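Local atomic coordinates of putative uncharacterized protein (Ustilago maydis, PDB entry 4GNX), a protein that binds single-stranded DNA as a subunit of replication protein A, probably through several OB-fold domains, one of which holds a zinc ion. Residues T23-I28 with R63-L68; G38-V43 with K53-N58; K78-I83 with T98-T103. All blocks are in the same frame, centred on the assembly; numbering follows the deposited sequence.

Interaction 1. Residues T23-I28 with R63-L68; sequences TSKSDI and RFYPLL
In the N-terminal OB fold, Lys25 and Ile28 from strand 17-30 clasp the ring of Tyr65, which stands just beyond the regular part of helix 59-64. The two grip opposite faces. Over one face lies the ammonium group of Lys25, its NZ 3.7 Å from the centroid of the Tyr65 ring and only 8° off the ring normal, a cation-pi contact. Ile28 comes to the other face with its CD1 methyl 3.7 Å from the Tyr65 centroid, a CH-pi contact made by an apolar methyl, which suits an aromatic face. The carbonyl of Ser26 meets the ring's edge, its O being 3.4 Å from Tyr65 CE1. Lysine suits its place for a second reason: the segment 63-68 turns two backbone oxygens toward it. The chain of Lys25 bends at its third torsion (chi3 100°), and this turns the ammonium group inward, where NZ bonds to both. These carbonyls would stabilise the positive charge, and they tie segment 63-68 to the strand. Outside this clasp, Phe41 meets the Tyr65 ring edge-to-face, and Asp27 OD2 accepts a hydrogen bond from the backbone N of Lys182. The bond from Lys25 NZ to Leu68 O is 2.7 Å and nearly straight in line with the carbonyl (172°), whereas the one from Lys25 NZ to Tyr65 O, also 2.7 Å, arrives tilted from the carbonyl plane.

Interaction 2. Residues G38-V43 with K53-N58; sequences GKLFSV and KATGFN. With nucleotides of chain G.
Leu40 and Phe57 lie side by side and point the same way from a beta hairpin, building the surface on which the DNA rests. Leu40 CD2 packs against Phe57 CE1 at 3.4 Å, next to a ring that offers one face to the base of DT2 of chain G. Phe57 CG is 3.6 Å from C4 of DT2, and Phe57 CE2 lies at the same distance from its methyl carbon C7, so base and ring run nearly parallel; a flat aromatic side chain suits this role. With CG beside its backbone N (chi1 -71°), Phe57 stands up from the sheet, and the C7 methyl of DT3 of chain G meets the ring at its edge. The aliphatic chain of Lys53 passes alongside Ser42, while its NZ bonds to Phe88 O. The other side carries Phe41, whose ring leans across Gly56; lacking a side chain, this glycine lets Phe41 CE2 come within 3.9 Å of its CA. Phe41 with Gly56 and Val43 with Ala54 form antiparallel hydrogen-bonded pairs. Where strand 51-57 ends, Asn58 extends this pairing: its side-chain OD1 accepts a nearly straight bond from Lys39 N (3.1 Å, 174°), and its backbone N returns one to Lys39 O. Strand 39-46 is flanked by strand 17-30, and strand 51-57 by the parallel strand 95-99, where Ala54 touches Ile97 and Phe99. Helix 59-64 follows directly, and its Asp62 takes the Lys39 ammonium in a salt bridge.

Interaction 3. Residues K78-I83 with T98-T103; sequences KARVNI and TFENST
Glu100 OE1 is gripped by two nitrogens of Arg80, in a salt bridge that joins strand 80-83 to the turn following strand 95-99. Arg80 NE gives the firmer bond, 3.0 Å to Glu100 OE1, and NH2 of the same arginine adds a weak one to Glu100 OE1 at 3.3 Å. The groups do not lie flat against each other: their planes are 61° apart, and NE approaches from above the carboxylate, 65° out of its plane. Glu100 holds CG between its backbone N and carbonyl carbon (chi1 47°), which swings the extended chain across to the arginine. Next to the salt bridge, the backbones of Arg80 and Thr98 form an antiparallel hydrogen-bonded pair, with Thr98 N 2.9 Å from Arg80 O. The segment 98-103 then folds into a type I beta turn from Glu100 to Thr103, closed by Thr103 N bonding to Glu100 O. Small hydroxyl residues suit this turn, since Ser102 OG can reach Lys78 O, though weakly, at 3.1 Å. The small, buried Ala79 brings its CB to the edge of the Phe99 ring, 4.3 Å from CD1 of Phe99. Chemically, the carboxylate should offset part of the arginine's charge and steady its guanidinium, from which NH1 reaches toward a DNA phosphate in a long, weak ion pair.

All three contacts belong to one OB-fold domain and reach the same sheet. Interaction 2 is the most buried, a regular hairpin in the middle of the sheet; its partners on either side come from the others, strand 17-30 of interaction 1 and strand 95-99 of interaction 3. Interaction 1 ties the sheet to segment 63-68 by a lysine ammonium held between backbone carbonyls and a ring face, while interaction 3 lies at the sheet's outer strand, 80-83, and relies more on ionic and hydroxyl groups. Arg63, from the helix of interaction 1, bonds to Thr103 O in interaction 3. DNA bases meet interaction 2, whereas a phosphate comes near interaction 3.

Interaction 1. Residues T23-I28 with R63-L68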
loop_
_atom_site.group_PDB
_atom_site.type_symbol
_atom_site.label_atom_id
_atom_site.label_comp_id
_atom_site.label_asym_id
_atom_site.label_seq_id
_atom_site.Cartn_x
_atom_site.Cartn_y
_atom_site.Cartn_z
ATOM N N THR C 23 19.205 -17.072 -13.429
ATOM C CA THR C 23 19.263 -15.631 -13.569
ATOM C C THR C 23 19.631 -14.952 -12.264
ATOM O O THR C 23 20.246 -13.893 -12.292
ATOM C CB THR C 23 17.938 -15.069 -14.028
ATOM O OG1 THR C 23 16.952 -15.407 -13.055
ATOM C CG2 THR C 23 17.571 -15.650 -15.370
ATOM N N SER C 24 19.244 -15.533 -11.125
ATOM C CA SER C 24 19.663 -15.003 -9.824
ATOM C C SER C 24 19.629 -16.056 -8.747
ATOM O O SER C 24 18.901 -17.044 -8.839
ATOM C CB SER C 24 18.769 -13.858 -9.383
ATOM O OG SER C 24 17.529 -14.379 -8.951
ATOM N N LYS C 25 20.390 -15.809 -7.697
ATOM C CA LYS C 25 20.599 -16.776 -6.642
ATOM C C LYS C 25 20.612 -16.048 -5.312
ATOM O O LYS C 25 21.225 -14.999 -5.169
ATOM C CB LYS C 25 21.935 -17.497 -6.876
ATOM C CG LYS C 25 22.336 -18.522 -5.814
ATOM C CD LYS C 25 23.344 -19.556 -6.335
ATOM C CE LYS C 25 24.780 -19.246 -5.928
ATOM N NZ LYS C 25 25.644 -20.455 -5.811
ATOM N N SER C 26 19.922 -16.596 -4.332
ATOM C CA SER C 26 19.854 -15.960 -3.035
ATOM C C SER C 26 21.129 -16.276 -2.280
ATOM O O SER C 26 21.851 -17.201 -2.642
ATOM C CB SER C 26 18.690 -16.538 -2.261
ATOM O OG SER C 26 19.028 -17.842 -1.839
ATOM N N ASP C 27 21.401 -15.513 -1.226
ATOM C CA ASP C 27 22.324 -15.968 -0.195
ATOM C C ASP C 27 21.743 -17.183 0.529
ATOM O O ASP C 27 20.608 -17.615 0.265
ATOM C CB ASP C 27 22.626 -14.845 0.796
ATOM C CG ASP C 27 23.475 -13.743 0.182
ATOM O OD1 ASP C 27 23.879 -13.917 -0.989
ATOM O OD2 ASP C 27 23.741 -12.710 0.857
ATOM N N ILE C 28 22.529 -17.752 1.428
ATOM C CA ILE C 28 22.032 -18.833 2.249
ATOM C C ILE C 28 21.343 -18.235 3.473
ATOM O O ILE C 28 21.933 -17.453 4.218
ATOM C CB ILE C 28 23.152 -19.814 2.607
ATOM C CG1 ILE C 28 23.579 -20.560 1.342
ATOM C CG2 ILE C 28 22.695 -20.783 3.679
ATOM C CD1 ILE C 28 24.921 -21.256 1.446
ATOM N N ARG C 63 24.333 -29.732 -1.166
ATOM C CA ARG C 63 24.431 -30.434 -2.419
ATOM C C ARG C 63 24.462 -29.510 -3.635
ATOM O O ARG C 63 25.232 -29.742 -4.566
ATOM C CB ARG C 63 23.298 -31.454 -2.533
ATOM C CG ARG C 63 23.427 -32.588 -1.536
ATOM C CD ARG C 63 22.351 -33.649 -1.684
ATOM N NE ARG C 63 22.325 -34.267 -3.009
ATOM C CZ ARG C 63 21.236 -34.364 -3.775
ATOM N NH1 ARG C 63 20.064 -33.897 -3.347
ATOM N NH2 ARG C 63 21.309 -34.946 -4.971
ATOM N N PHE C 64 23.650 -28.458 -3.633
ATOM C CA PHE C 64 23.469 -27.681 -4.860
ATOM C C PHE C 64 23.905 -26.223 -4.852
ATOM O O PHE C 64 24.131 -25.651 -5.925
ATOM C CB PHE C 64 22.031 -27.801 -5.343
ATOM C CG PHE C 64 21.573 -29.220 -5.481
ATOM C CD1 PHE C 64 22.251 -30.108 -6.314
ATOM C CD2 PHE C 64 20.480 -29.682 -4.774
ATOM C CE1 PHE C 64 21.835 -31.426 -6.442
ATOM C CE2 PHE C 64 20.058 -30.994 -4.907
ATOM C CZ PHE C 64 20.736 -31.866 -5.739
ATOM N N TYR C 65 24.026 -25.621 -3.668
ATOM C CA TYR C 65 24.407 -24.216 -3.609
ATOM C C TYR C 65 25.721 -23.989 -4.348
ATOM O O TYR C 65 25.789 -23.110 -5.212
ATOM C CB TYR C 65 24.478 -23.655 -2.186
ATOM C CG TYR C 65 24.740 -22.162 -2.187
ATOM C CD1 TYR C 65 23.687 -21.253 -2.339
ATOM C CD2 TYR C 65 26.035 -21.655 -2.077
ATOM C CE1 TYR C 65 23.915 -19.882 -2.355
ATOM C CE2 TYR C 65 26.272 -20.287 -2.099
ATOM C CZ TYR C 65 25.211 -19.406 -2.237
ATOM O OH TYR C 65 25.434 -18.046 -2.258
ATOM N N PRO C 66 26.760 -24.792 -4.029
ATOM C CA PRO C 66 28.022 -24.615 -4.745
ATOM C C PRO C 66 27.838 -24.865 -6.232
ATOM O O PRO C 66 28.417 -24.166 -7.051
ATOM C CB PRO C 66 28.923 -25.693 -4.138
ATOM C CG PRO C 66 28.329 -25.985 -2.807
ATOM C CD PRO C 66 26.855 -25.872 -3.030
ATOM N N LEU C 67 26.991 -25.828 -6.563
ATOM C CA LEU C 67 26.822 -26.303 -7.931
ATOM C C LEU C 67 26.180 -25.316 -8.910
ATOM O O LEU C 67 26.437 -25.378 -10.108
ATOM C CB LEU C 67 26.023 -27.613 -7.905
ATOM C CG LEU C 67 25.751 -28.417 -9.177
ATOM C CD1 LEU C 67 27.028 -28.706 -9.958
ATOM C CD2 LEU C 67 25.047 -29.709 -8.806
ATOM N N LEU C 68 25.338 -24.418 -8.414
ATOM C CA LEU C 68 24.577 -23.550 -9.313
ATOM C C LEU C 68 25.122 -22.130 -9.314
ATOM O O LEU C 68 25.245 -21.508 -8.261
ATOM C CB LEU C 68 23.092 -23.554 -8.938
ATOM C CG LEU C 68 22.271 -24.838 -9.092
ATOM C CD1 LEU C 68 20.998 -24.731 -8.265
ATOM C CD2 LEU C 68 21.945 -25.116 -10.552
#

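Interaction 2. Residues G38-V43 with K53-N58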
loop_
_atom_site.group_PDB
_atom_site.type_symbol
_atom_site.label_atom_id
_atom_site.label_comp_id
_atom_site.label_asym_id
_atom_site.label_seq_id
_atom_site.Cartn_x
_atom_site.Cartn_y
_atom_site.Cartn_z
ATOM N N GLY C 38 16.770 -23.818 10.623
ATOM C CA GLY C 38 17.529 -24.465 9.552
ATOM C C GLY C 38 18.088 -23.536 8.505
ATOM O O GLY C 38 18.348 -22.362 8.778
ATOM N N LYS C 39 18.265 -24.065 7.296
ATOM C CA LYS C 39 18.821 -23.276 6.197
ATOM C C LYS C 39 18.199 -23.534 4.824
ATOM O O LYS C 39 17.628 -24.594 4.562
ATOM C CB LYS C 39 20.345 -23.421 6.126
ATOM C CG LYS C 39 20.857 -24.815 5.806
ATOM C CD LYS C 39 22.363 -24.777 5.601
ATOM C CE LYS C 39 22.986 -26.161 5.668
ATOM N NZ LYS C 39 24.369 -26.130 5.113
ATOM N N LEU C 40 18.331 -22.545 3.949
ATOM C CA LEU C 40 17.789 -22.636 2.610
ATOM C C LEU C 40 18.398 -21.618 1.664
ATOM O O LEU C 40 19.086 -20.684 2.077
ATOM C CB LEU C 40 16.281 -22.433 2.639
ATOM C CG LEU C 40 15.766 -21.027 2.930
ATOM C CD1 LEU C 40 15.647 -20.197 1.664
ATOM C CD2 LEU C 40 14.409 -21.133 3.607
ATOM N N PHE C 41 18.133 -21.804 0.385
ATOM C CA PHE C 41 18.529 -20.824 -0.592
ATOM C C PHE C 41 17.594 -21.000 -1.761
ATOM O O PHE C 41 16.831 -21.970 -1.828
ATOM C CB PHE C 41 19.977 -21.036 -1.038
ATOM C CG PHE C 41 20.119 -22.029 -2.145
ATOM C CD1 PHE C 41 20.428 -21.609 -3.436
ATOM C CD2 PHE C 41 19.906 -23.388 -1.919
ATOM C CE1 PHE C 41 20.541 -22.531 -4.476
ATOM C CE2 PHE C 41 20.033 -24.309 -2.955
ATOM C CZ PHE C 41 20.347 -23.882 -4.232
ATOM N N SER C 42 17.656 -20.071 -2.691
ATOM C CA SER C 42 16.829 -20.184 -3.851
ATOM C C SER C 42 17.481 -19.577 -5.054
ATOM O O SER C 42 18.377 -18.750 -4.970
ATOM C CB SER C 42 15.484 -19.513 -3.618
ATOM O OG SER C 42 15.654 -18.116 -3.522
ATOM N N VAL C 43 16.972 -19.993 -6.192
ATOM C CA VAL C 43 17.509 -19.620 -7.465
ATOM C C VAL C 43 16.330 -19.296 -8.368
ATOM O O VAL C 43 15.246 -19.894 -8.229
ATOM C CB VAL C 43 18.296 -20.821 -8.009
ATOM C CG1 VAL C 43 17.883 -21.180 -9.431
ATOM C CG2 VAL C 43 19.794 -20.592 -7.870
ATOM N N LYS C 53 10.916 -20.165 -9.929
ATOM C CA LYS C 53 11.734 -20.217 -8.733
ATOM C C LYS C 53 11.971 -21.646 -8.258
ATOM O O LYS C 53 11.045 -22.470 -8.198
ATOM C CB LYS C 53 11.054 -19.451 -7.617
ATOM C CG LYS C 53 11.934 -19.263 -6.409
ATOM C CD LYS C 53 11.212 -18.517 -5.303
ATOM C CE LYS C 53 12.089 -18.467 -4.065
ATOM N NZ LYS C 53 11.625 -17.460 -3.082
ATOM N N ALA C 54 13.214 -21.929 -7.888
ATOM C CA ALA C 54 13.534 -23.173 -7.229
ATOM C C ALA C 54 14.241 -22.921 -5.891
ATOM O O ALA C 54 15.044 -21.991 -5.767
ATOM C CB ALA C 54 14.388 -24.005 -8.140
ATOM N N THR C 55 13.944 -23.752 -4.899
ATOM C CA THR C 55 14.494 -23.578 -3.560
ATOM C C THR C 55 15.049 -24.890 -3.020
ATOM O O THR C 55 14.476 -25.972 -3.225
ATOM C CB THR C 55 13.407 -23.106 -2.574
ATOM O OG1 THR C 55 12.852 -21.864 -3.017
ATOM C CG2 THR C 55 13.974 -22.934 -1.175
ATOM N N GLY C 56 16.157 -24.788 -2.301
ATOM C CA GLY C 56 16.694 -25.938 -1.619
ATOM C C GLY C 56 16.699 -25.691 -0.134
ATOM O O GLY C 56 17.046 -24.589 0.297
ATOM N N PHE C 57 16.316 -26.712 0.635
ATOM C CA PHE C 57 16.324 -26.655 2.086
ATOM C C PHE C 57 17.379 -27.581 2.696
ATOM O O PHE C 57 17.702 -28.630 2.134
ATOM C CB PHE C 57 14.958 -27.034 2.627
ATOM C CG PHE C 57 13.890 -26.012 2.381
ATOM C CD1 PHE C 57 13.674 -24.975 3.289
ATOM C CD2 PHE C 57 13.065 -26.101 1.263
ATOM C CE1 PHE C 57 12.674 -24.036 3.081
ATOM C CE2 PHE C 57 12.064 -25.162 1.049
ATOM C CZ PHE C 57 11.867 -24.131 1.964
ATOM N N ASN C 58 17.905 -27.171 3.851
ATOM C CA ASN C 58 18.902 -27.923 4.620
ATOM C C ASN C 58 19.967 -28.674 3.810
ATOM O O ASN C 58 20.909 -28.055 3.313
ATOM C CB ASN C 58 18.192 -28.816 5.630
ATOM C CG ASN C 58 17.097 -28.068 6.362
ATOM O OD1 ASN C 58 17.296 -26.938 6.828
ATOM N ND2 ASN C 58 15.920 -28.679 6.440
ATOM P P DT G 2 4.897 -25.757 5.495
ATOM O OP1 DT G 2 3.753 -25.468 6.397
ATOM O OP2 DT G 2 4.993 -25.053 4.189
ATOM O "O5'" DT G 2 6.222 -25.488 6.343
ATOM C "C5'" DT G 2 7.358 -24.819 5.763
ATOM C "C4'" DT G 2 8.405 -24.558 6.822
ATOM O "O4'" DT G 2 9.254 -25.718 6.979
ATOM C "C3'" DT G 2 9.337 -23.391 6.514
ATOM O "O3'" DT G 2 9.663 -22.707 7.723
ATOM C "C2'" DT G 2 10.552 -24.057 5.897
ATOM C "C1'" DT G 2 10.577 -25.443 6.531
ATOM N N1 DT G 2 10.974 -26.519 5.599
ATOM C C2 DT G 2 12.020 -27.342 5.954
ATOM O O2 DT G 2 12.632 -27.229 7.005
ATOM N N3 DT G 2 12.325 -28.310 5.027
ATOM C C4 DT G 2 11.706 -28.528 3.810
ATOM O O4 DT G 2 12.090 -29.441 3.083
ATOM C C5 DT G 2 10.619 -27.622 3.501
ATOM C C7 DT G 2 9.886 -27.780 2.207
ATOM C C6 DT G 2 10.317 -26.674 4.398
ATOM P P DT G 3 9.158 -21.208 7.956
ATOM O OP1 DT G 3 9.192 -21.000 9.426
ATOM O OP2 DT G 3 7.918 -20.922 7.197
ATOM O "O5'" DT G 3 10.338 -20.343 7.328
ATOM C "C5'" DT G 3 11.508 -20.063 8.114
ATOM C "C4'" DT G 3 12.252 -18.889 7.528
ATOM O "O4'" DT G 3 12.429 -19.108 6.111
ATOM C "C3'" DT G 3 11.538 -17.543 7.665
ATOM O "O3'" DT G 3 12.497 -16.561 8.073
ATOM C "C2'" DT G 3 11.014 -17.271 6.266
ATOM C "C1'" DT G 3 12.075 -17.931 5.414
ATOM N N1 DT G 3 11.649 -18.318 4.056
ATOM C C2 DT G 3 12.097 -17.554 3.001
ATOM O O2 DT G 3 12.804 -16.568 3.144
ATOM N N3 DT G 3 11.671 -17.979 1.766
ATOM C C4 DT G 3 10.872 -19.073 1.488
ATOM O O4 DT G 3 10.581 -19.337 0.324
ATOM C C5 DT G 3 10.446 -19.837 2.645
ATOM C C7 DT G 3 9.578 -21.040 2.446
ATOM C C6 DT G 3 10.853 -19.427 3.853
#

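Interaction 3. Residues K78-I83 with T98-T103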
loop_
_atom_site.group_PDB
_atom_site.type_symbol
_atom_site.label_atom_id
_atom_site.label_comp_id
_atom_site.label_asym_id
_atom_site.label_seq_id
_atom_site.Cartn_x
_atom_site.Cartn_y
_atom_site.Cartn_z
ATOM N N LYS C 78 13.897 -34.183 -11.641
ATOM C CA LYS C 78 13.408 -34.988 -10.514
ATOM C C LYS C 78 13.376 -34.209 -9.203
ATOM O O LYS C 78 14.046 -34.561 -8.223
ATOM C CB LYS C 78 14.191 -36.305 -10.391
ATOM C CG LYS C 78 13.291 -37.520 -10.321
ATOM C CD LYS C 78 13.838 -38.657 -11.178
ATOM C CE LYS C 78 12.902 -39.871 -11.211
ATOM N NZ LYS C 78 11.553 -39.530 -11.754
ATOM N N ALA C 79 12.568 -33.148 -9.232
ATOM C CA ALA C 79 12.306 -32.229 -8.125
ATOM C C ALA C 79 10.789 -31.983 -8.005
ATOM O O ALA C 79 10.046 -32.205 -8.959
ATOM C CB ALA C 79 13.026 -30.923 -8.381
ATOM N N ARG C 80 10.329 -31.526 -6.842
ATOM C CA ARG C 80 8.895 -31.308 -6.623
ATOM C C ARG C 80 8.439 -29.976 -7.202
ATOM O O ARG C 80 9.145 -28.976 -7.127
ATOM C CB ARG C 80 8.511 -31.406 -5.131
ATOM C CG ARG C 80 9.172 -32.570 -4.400
ATOM C CD ARG C 80 8.326 -33.304 -3.345
ATOM N NE ARG C 80 9.133 -34.389 -2.755
ATOM C CZ ARG C 80 8.755 -35.214 -1.779
ATOM N NH1 ARG C 80 7.546 -35.120 -1.228
ATOM N NH2 ARG C 80 9.605 -36.144 -1.345
ATOM N N VAL C 81 7.257 -29.991 -7.806
ATOM C CA VAL C 81 6.587 -28.768 -8.210
ATOM C C VAL C 81 5.576 -28.436 -7.134
ATOM O O VAL C 81 4.681 -29.238 -6.833
ATOM C CB VAL C 81 5.815 -28.920 -9.521
ATOM C CG1 VAL C 81 5.193 -27.590 -9.889
ATOM C CG2 VAL C 81 6.714 -29.429 -10.627
ATOM N N ASN C 82 5.734 -27.240 -6.583
ATOM C CA ASN C 82 4.949 -26.765 -5.468
ATOM C C ASN C 82 4.188 -25.524 -5.803
ATOM O O ASN C 82 4.509 -24.858 -6.773
ATOM C CB ASN C 82 5.882 -26.416 -4.331
ATOM C CG ASN C 82 6.147 -27.590 -3.448
ATOM O OD1 ASN C 82 5.262 -28.429 -3.223
ATOM N ND2 ASN C 82 7.365 -27.669 -2.929
ATOM N N ILE C 83 3.186 -25.221 -4.984
ATOM C CA ILE C 83 2.479 -23.955 -5.041
ATOM C C ILE C 83 3.435 -22.826 -4.695
ATOM O O ILE C 83 4.133 -22.903 -3.698
ATOM C CB ILE C 83 1.348 -23.927 -4.013
ATOM C CG1 ILE C 83 0.513 -25.218 -4.079
ATOM C CG2 ILE C 83 0.502 -22.668 -4.164
ATOM C CD1 ILE C 83 -0.181 -25.471 -5.401
ATOM N N THR C 98 10.922 -27.286 -5.602
ATOM C CA THR C 98 11.724 -27.563 -4.410
ATOM C C THR C 98 12.651 -28.742 -4.682
ATOM O O THR C 98 12.215 -29.803 -5.120
ATOM C CB THR C 98 10.876 -27.871 -3.158
ATOM O OG1 THR C 98 9.690 -27.077 -3.161
ATOM C CG2 THR C 98 11.649 -27.559 -1.898
ATOM N N PHE C 99 13.936 -28.539 -4.428
ATOM C CA PHE C 99 14.910 -29.586 -4.596
ATOM C C PHE C 99 14.776 -30.610 -3.481
ATOM O O PHE C 99 14.861 -30.284 -2.292
ATOM C CB PHE C 99 16.321 -29.016 -4.600
ATOM C CG PHE C 99 16.572 -28.016 -5.683
ATOM C CD1 PHE C 99 15.997 -28.164 -6.947
ATOM C CD2 PHE C 99 17.432 -26.942 -5.456
ATOM C CE1 PHE C 99 16.248 -27.242 -7.958
ATOM C CE2 PHE C 99 17.687 -26.017 -6.460
ATOM C CZ PHE C 99 17.098 -26.171 -7.714
ATOM N N GLU C 100 14.547 -31.849 -3.895
ATOM C CA GLU C 100 14.589 -33.002 -3.006
ATOM C C GLU C 100 15.946 -33.711 -3.160
ATOM O O GLU C 100 16.764 -33.329 -4.004
ATOM C CB GLU C 100 13.405 -33.943 -3.293
ATOM C CG GLU C 100 13.180 -34.240 -4.775
ATOM C CD GLU C 100 11.914 -35.045 -5.060
ATOM O OE1 GLU C 100 11.402 -35.736 -4.142
ATOM O OE2 GLU C 100 11.433 -34.995 -6.217
ATOM N N ASN C 101 16.190 -34.729 -2.343
ATOM C CA ASN C 101 17.454 -35.451 -2.416
ATOM C C ASN C 101 17.689 -36.226 -3.712
ATOM O O ASN C 101 18.829 -36.393 -4.130
ATOM C CB ASN C 101 17.662 -36.328 -1.185
ATOM C CG ASN C 101 18.212 -35.544 -0.012
ATOM O OD1 ASN C 101 18.170 -36.004 1.125
ATOM N ND2 ASN C 101 18.734 -34.343 -0.287
ATOM N N SER C 102 16.611 -36.659 -4.360
ATOM C CA SER C 102 16.709 -37.330 -5.656
ATOM C C SER C 102 17.068 -36.388 -6.828
ATOM O O SER C 102 17.205 -36.837 -7.972
ATOM C CB SER C 102 15.392 -38.041 -5.969
ATOM O OG SER C 102 14.523 -37.195 -6.711
ATOM N N THR C 103 17.204 -35.095 -6.547
ATOM C CA THR C 103 17.317 -34.092 -7.601
ATOM C C THR C 103 18.650 -34.169 -8.359
ATOM O O THR C 103 19.726 -34.189 -7.760
ATOM C CB THR C 103 17.031 -32.668 -7.066
ATOM O OG1 THR C 103 15.647 -32.563 -6.726
ATOM C CG2 THR C 103 17.335 -31.597 -8.105
#